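Local coordinates for ribosomal RNA small subunit methyltransferase E (Bacillus subtilis, PDB 1VHK), which probably methylates N3 of a single uridine in 16S ribosomal RNA within the assembled small subunit, using S-adenosylmethionine as methyl donor, at residues S193-P196 and K197-L201; I233-T236 and E237-P240. One frame throughout, in Å; residues are numbered along the deposited sequence.

How the contacts relate
Both contacts lie in the SPOUT-type methyltransferase part of the chain and are local, each within one unbroken run of residues. Contact 1 comes first: its turn closes the loop that leads from helix 187-193 into strand 200-205. The chain then passes through helix 213-221 and strand 225-227 before contact 2 closes the bend into helix 239-253. The contacts stand in series, neither nesting nor crossing, with centres 23 Å apart and nearest atoms about 10 Å apart. Strand 200-205 and helix 239-253 link them indirectly: Leu201 of contact 1 packs on Ile247, while Ala239 and Pro240 of contact 2 pack on Phe205.

Contact 1 (S193-P196 and K197-L201); sequences SSLP and KGSSL
Ser199 folds back on Pro196 across a type II beta turn, and the carbonyl of Pro196 takes both of the donors that Ser199 offers. The backbone bond that closes the turn, Ser199 N to Pro196 O, is 2.9 Å long and fairly straight, 158° at the hydrogen, with the donor tilted modestly from the carbonyl plane. The second bond comes from the hydroxyl. With chi1 at 47°, OG sits between its own N and carbonyl carbon and reaches Pro196 O at 2.5 Å, a doubtful length at this resolution. Ser199 OG also lies 3.2 Å from Pro196 CD; the proline nitrogen, having no hydrogen, gives it nothing. Serine suits this buried place probably because a hydroxyl is small and can turn to the Pro196 carbonyl.

Gly198 takes a positive phi of 90°, where a side chain would be jammed against the preceding carbonyl oxygen, and Lys197 at the exposed corner can send its long chain off the turn. Leu195 CB lies 3.5 Å from Ser199 OG, and its CD1 meets Leu201 CB at 3.9 Å, the two leucines crossing at about a right angle.

Other backbone groups pair with neighbours: Gly198 with Pro80, Ser199 and Leu201 with Lys82, Leu201 also with Tyr84, and Ser200 with Lys171 on the other flank, while Ser200 OG bonds to Asp170 N. Leu201 also packs on Val173 of strand 171-175 and on Ile247 of helix 239-253. The turn leads into strand 200-205, which lies between strands 82-88 and 171-175.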
loop_
_atom_site.group_PDB
_atom_site.type_symbol
_atom_site.label_atom_id
_atom_site.label_comp_id
_atom_site.label_asym_id
_atom_site.label_seq_id
_atom_site.Cartn_x
_atom_site.Cartn_y
_atom_site.Cartn_z
ATOM N N SER A 193 -6.156 9.108 -15.090
ATOM C CA SER A 193 -7.551 9.545 -15.164
ATOM C C SER A 193 -8.146 9.420 -16.551
ATOM O O SER A 193 -9.389 9.419 -16.694
ATOM C CB SER A 193 -7.776 10.883 -14.512
ATOM O OG SER A 193 -6.911 11.889 -14.994
ATOM N N SER A 194 -7.345 9.168 -17.582
ATOM C CA SER A 194 -7.853 8.966 -18.924
ATOM C C SER A 194 -7.994 7.506 -19.323
ATOM O O SER A 194 -8.284 7.220 -20.503
ATOM C CB SER A 194 -6.925 9.681 -19.925
ATOM O OG SER A 194 -5.853 8.820 -20.320
ATOM N N LEU A 195 -7.680 6.544 -18.451
ATOM C CA LEU A 195 -7.827 5.131 -18.801
ATOM C C LEU A 195 -9.238 4.654 -18.487
ATOM O O LEU A 195 -9.826 4.961 -17.441
ATOM C CB LEU A 195 -6.805 4.246 -18.113
ATOM C CG LEU A 195 -5.334 4.381 -18.505
ATOM C CD1 LEU A 195 -4.450 3.637 -17.505
ATOM C CD2 LEU A 195 -5.080 3.869 -19.915
ATOM N N PRO A 196 -9.806 3.875 -19.384
ATOM C CA PRO A 196 -11.157 3.359 -19.248
ATOM C C PRO A 196 -11.259 2.036 -18.524
ATOM O O PRO A 196 -10.366 1.184 -18.502
ATOM C CB PRO A 196 -11.636 3.240 -20.697
ATOM C CG PRO A 196 -10.520 3.651 -21.566
ATOM C CD PRO A 196 -9.251 3.520 -20.716
ATOM N N LYS A 197 -12.435 1.788 -17.938
ATOM C CA LYS A 197 -12.685 0.516 -17.246
ATOM C C LYS A 197 -12.212 -0.643 -18.115
ATOM O O LYS A 197 -12.566 -0.705 -19.294
ATOM C CB LYS A 197 -14.161 0.380 -16.960
ATOM C CG LYS A 197 -14.610 -0.769 -16.111
ATOM C CD LYS A 197 -15.632 -0.307 -15.072
ATOM C CE LYS A 197 -16.488 -1.472 -14.596
ATOM N NZ LYS A 197 -15.749 -2.403 -13.696
ATOM N N GLY A 198 -11.420 -1.537 -17.535
ATOM C CA GLY A 198 -10.893 -2.697 -18.218
ATOM C C GLY A 198 -9.578 -2.527 -18.918
ATOM O O GLY A 198 -9.036 -3.508 -19.426
ATOM N N SER A 199 -9.020 -1.326 -19.056
ATOM C CA SER A 199 -7.796 -1.124 -19.810
ATOM C C SER A 199 -6.561 -1.551 -19.033
ATOM O O SER A 199 -6.600 -1.673 -17.818
ATOM C CB SER A 199 -7.668 0.346 -20.203
ATOM O OG SER A 199 -7.952 1.125 -19.057
ATOM N N SER A 200 -5.423 -1.701 -19.725
ATOM C CA SER A 200 -4.221 -2.167 -19.112
ATOM C C SER A 200 -3.142 -1.122 -18.947
ATOM O O SER A 200 -2.843 -0.362 -19.870
ATOM C CB SER A 200 -3.658 -3.374 -19.887
ATOM O OG SER A 200 -2.956 -2.941 -21.048
ATOM N N LEU A 201 -2.454 -1.171 -17.785
ATOM C CA LEU A 201 -1.373 -0.209 -17.563
ATOM C C LEU A 201 -0.113 -0.885 -17.032
ATOM O O LEU A 201 -0.158 -1.718 -16.133
ATOM C CB LEU A 201 -1.846 0.894 -16.634
ATOM C CG LEU A 201 -0.777 1.833 -16.069
ATOM C CD1 LEU A 201 -0.272 2.807 -17.140
ATOM C CD2 LEU A 201 -1.298 2.565 -14.840
#

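Contact 2 (I233-T236 and E237-P240); sequences ILRT and ETAP
Arg235, Thr238 and Ala239 meet where the loop after strand 225-227 bends into helix 239-253 of the SPOUT (alpha/beta knot) fold, whose knotted C-terminal part binds S-adenosylmethionine in relatives.

Backbone hydrogen bonds set the bend. Arg235 O accepts twice: Ala239 N, 3.0 Å away, approaches almost head-on, with a C=O...N angle of 178°, whereas Thr238 N, at 2.8 Å, comes from well above the carbonyl plane. One oxygen thus serves two successive amides in the bend.

Polar side chains face the second subunit. Glu237 lies alongside Arg235, pointing the same way, its carboxylate nearly perpendicular (86°) to the guanidinium. The charged ends do not touch; OE1 instead rests 3.3 Å from Arg235 CB. A chi2 of -80° bends the Glu237 chain back over the preceding residues, bringing OE1 within a weak 3.3 Å bond of Thr236 OG1. The strong partners belong to the second subunit: Lys101 there bridges Glu237 OE2, while Glu140 and Glu104 of the same second subunit respectively bridge Arg235 NH1 and accept from Thr238 OG1 and Arg235 N. With an alanine here in place of the glutamate, Lys101 of the second subunit would probably lose its carboxylate mate, and a gap would open beside Arg235 CB.

Apolar contact is lighter. Leu234 CB stands 4.4 Å from Ala239 CB, where a small residue lets the loop pass close to the helix, and Ala239 also packs on Phe205 of strand 200-205. A proline is tolerated in a helix's first turn, which needs no N-H for a helical bond backward; Pro240 CD then lies 3.3 Å from Thr236 O.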
loop_
_atom_site.group_PDB
_atom_site.type_symbol
_atom_site.label_atom_id
_atom_site.label_comp_id
_atom_site.label_asym_id
_atom_site.label_seq_id
_atom_site.Cartn_x
_atom_site.Cartn_y
_atom_site.Cartn_z
ATOM N N ILE A 233 11.796 11.459 -2.784
ATOM C CA ILE A 233 12.425 10.275 -3.376
ATOM C C ILE A 233 12.057 9.001 -2.631
ATOM O O ILE A 233 12.201 8.831 -1.420
ATOM C CB ILE A 233 13.938 10.467 -3.501
ATOM C CG1 ILE A 233 14.216 11.685 -4.423
ATOM C CG2 ILE A 233 14.650 9.231 -3.999
ATOM C CD1 ILE A 233 13.586 11.558 -5.816
ATOM N N LEU A 234 11.499 8.043 -3.372
ATOM C CA LEU A 234 10.940 6.805 -2.913
ATOM C C LEU A 234 11.798 5.575 -3.146
ATOM O O LEU A 234 12.422 5.403 -4.174
ATOM C CB LEU A 234 9.568 6.627 -3.597
ATOM C CG LEU A 234 8.326 7.276 -3.007
ATOM C CD1 LEU A 234 8.596 8.311 -1.946
ATOM C CD2 LEU A 234 7.467 7.885 -4.114
ATOM N N ARG A 235 11.827 4.656 -2.173
ATOM C CA ARG A 235 12.588 3.422 -2.333
ATOM C C ARG A 235 11.885 2.505 -3.320
ATOM O O ARG A 235 10.692 2.640 -3.603
ATOM C CB ARG A 235 12.825 2.748 -0.973
ATOM C CG ARG A 235 13.614 3.643 -0.012
ATOM C CD ARG A 235 13.548 3.180 1.418
ATOM N NE ARG A 235 13.986 4.206 2.377
ATOM C CZ ARG A 235 14.816 3.975 3.382
ATOM N NH1 ARG A 235 15.163 4.949 4.213
ATOM N NH2 ARG A 235 15.341 2.752 3.580
ATOM N N THR A 236 12.610 1.522 -3.881
ATOM C CA THR A 236 12.065 0.634 -4.857
ATOM C C THR A 236 10.836 -0.138 -4.425
ATOM O O THR A 236 10.084 -0.528 -5.334
ATOM C CB THR A 236 13.056 -0.432 -5.402
ATOM O OG1 THR A 236 13.830 -0.999 -4.353
ATOM C CG2 THR A 236 13.896 0.300 -6.396
ATOM N N GLU A 237 10.801 -0.484 -3.149
ATOM C CA GLU A 237 9.697 -1.193 -2.549
ATOM C C GLU A 237 8.548 -0.228 -2.244
ATOM O O GLU A 237 7.383 -0.645 -2.279
ATOM C CB GLU A 237 10.132 -2.002 -1.335
ATOM C CG GLU A 237 10.660 -1.262 -0.152
ATOM C CD GLU A 237 12.082 -0.789 -0.189
ATOM O OE1 GLU A 237 12.652 -0.520 -1.273
ATOM O OE2 GLU A 237 12.709 -0.645 0.900
ATOM N N THR A 238 8.824 1.071 -2.207
ATOM C CA THR A 238 7.848 2.106 -1.897
ATOM C C THR A 238 7.130 2.682 -3.099
ATOM O O THR A 238 5.880 2.762 -3.079
ATOM C CB THR A 238 8.451 3.256 -1.067
ATOM O OG1 THR A 238 9.322 2.729 -0.052
ATOM C CG2 THR A 238 7.366 4.069 -0.381
ATOM N N ALA A 239 7.802 2.958 -4.195
ATOM C CA ALA A 239 7.256 3.534 -5.408
ATOM C C ALA A 239 5.995 2.903 -5.948
ATOM O O ALA A 239 5.012 3.598 -6.219
ATOM C CB ALA A 239 8.301 3.573 -6.528
ATOM N N PRO A 240 5.961 1.595 -6.165
ATOM C CA PRO A 240 4.793 0.907 -6.663
ATOM C C PRO A 240 3.588 0.958 -5.720
ATOM O O PRO A 240 2.438 0.812 -6.157
ATOM C CB PRO A 240 5.222 -0.524 -6.847
ATOM C CG PRO A 240 6.648 -0.609 -6.562
ATOM C CD PRO A 240 7.118 0.700 -6.017
#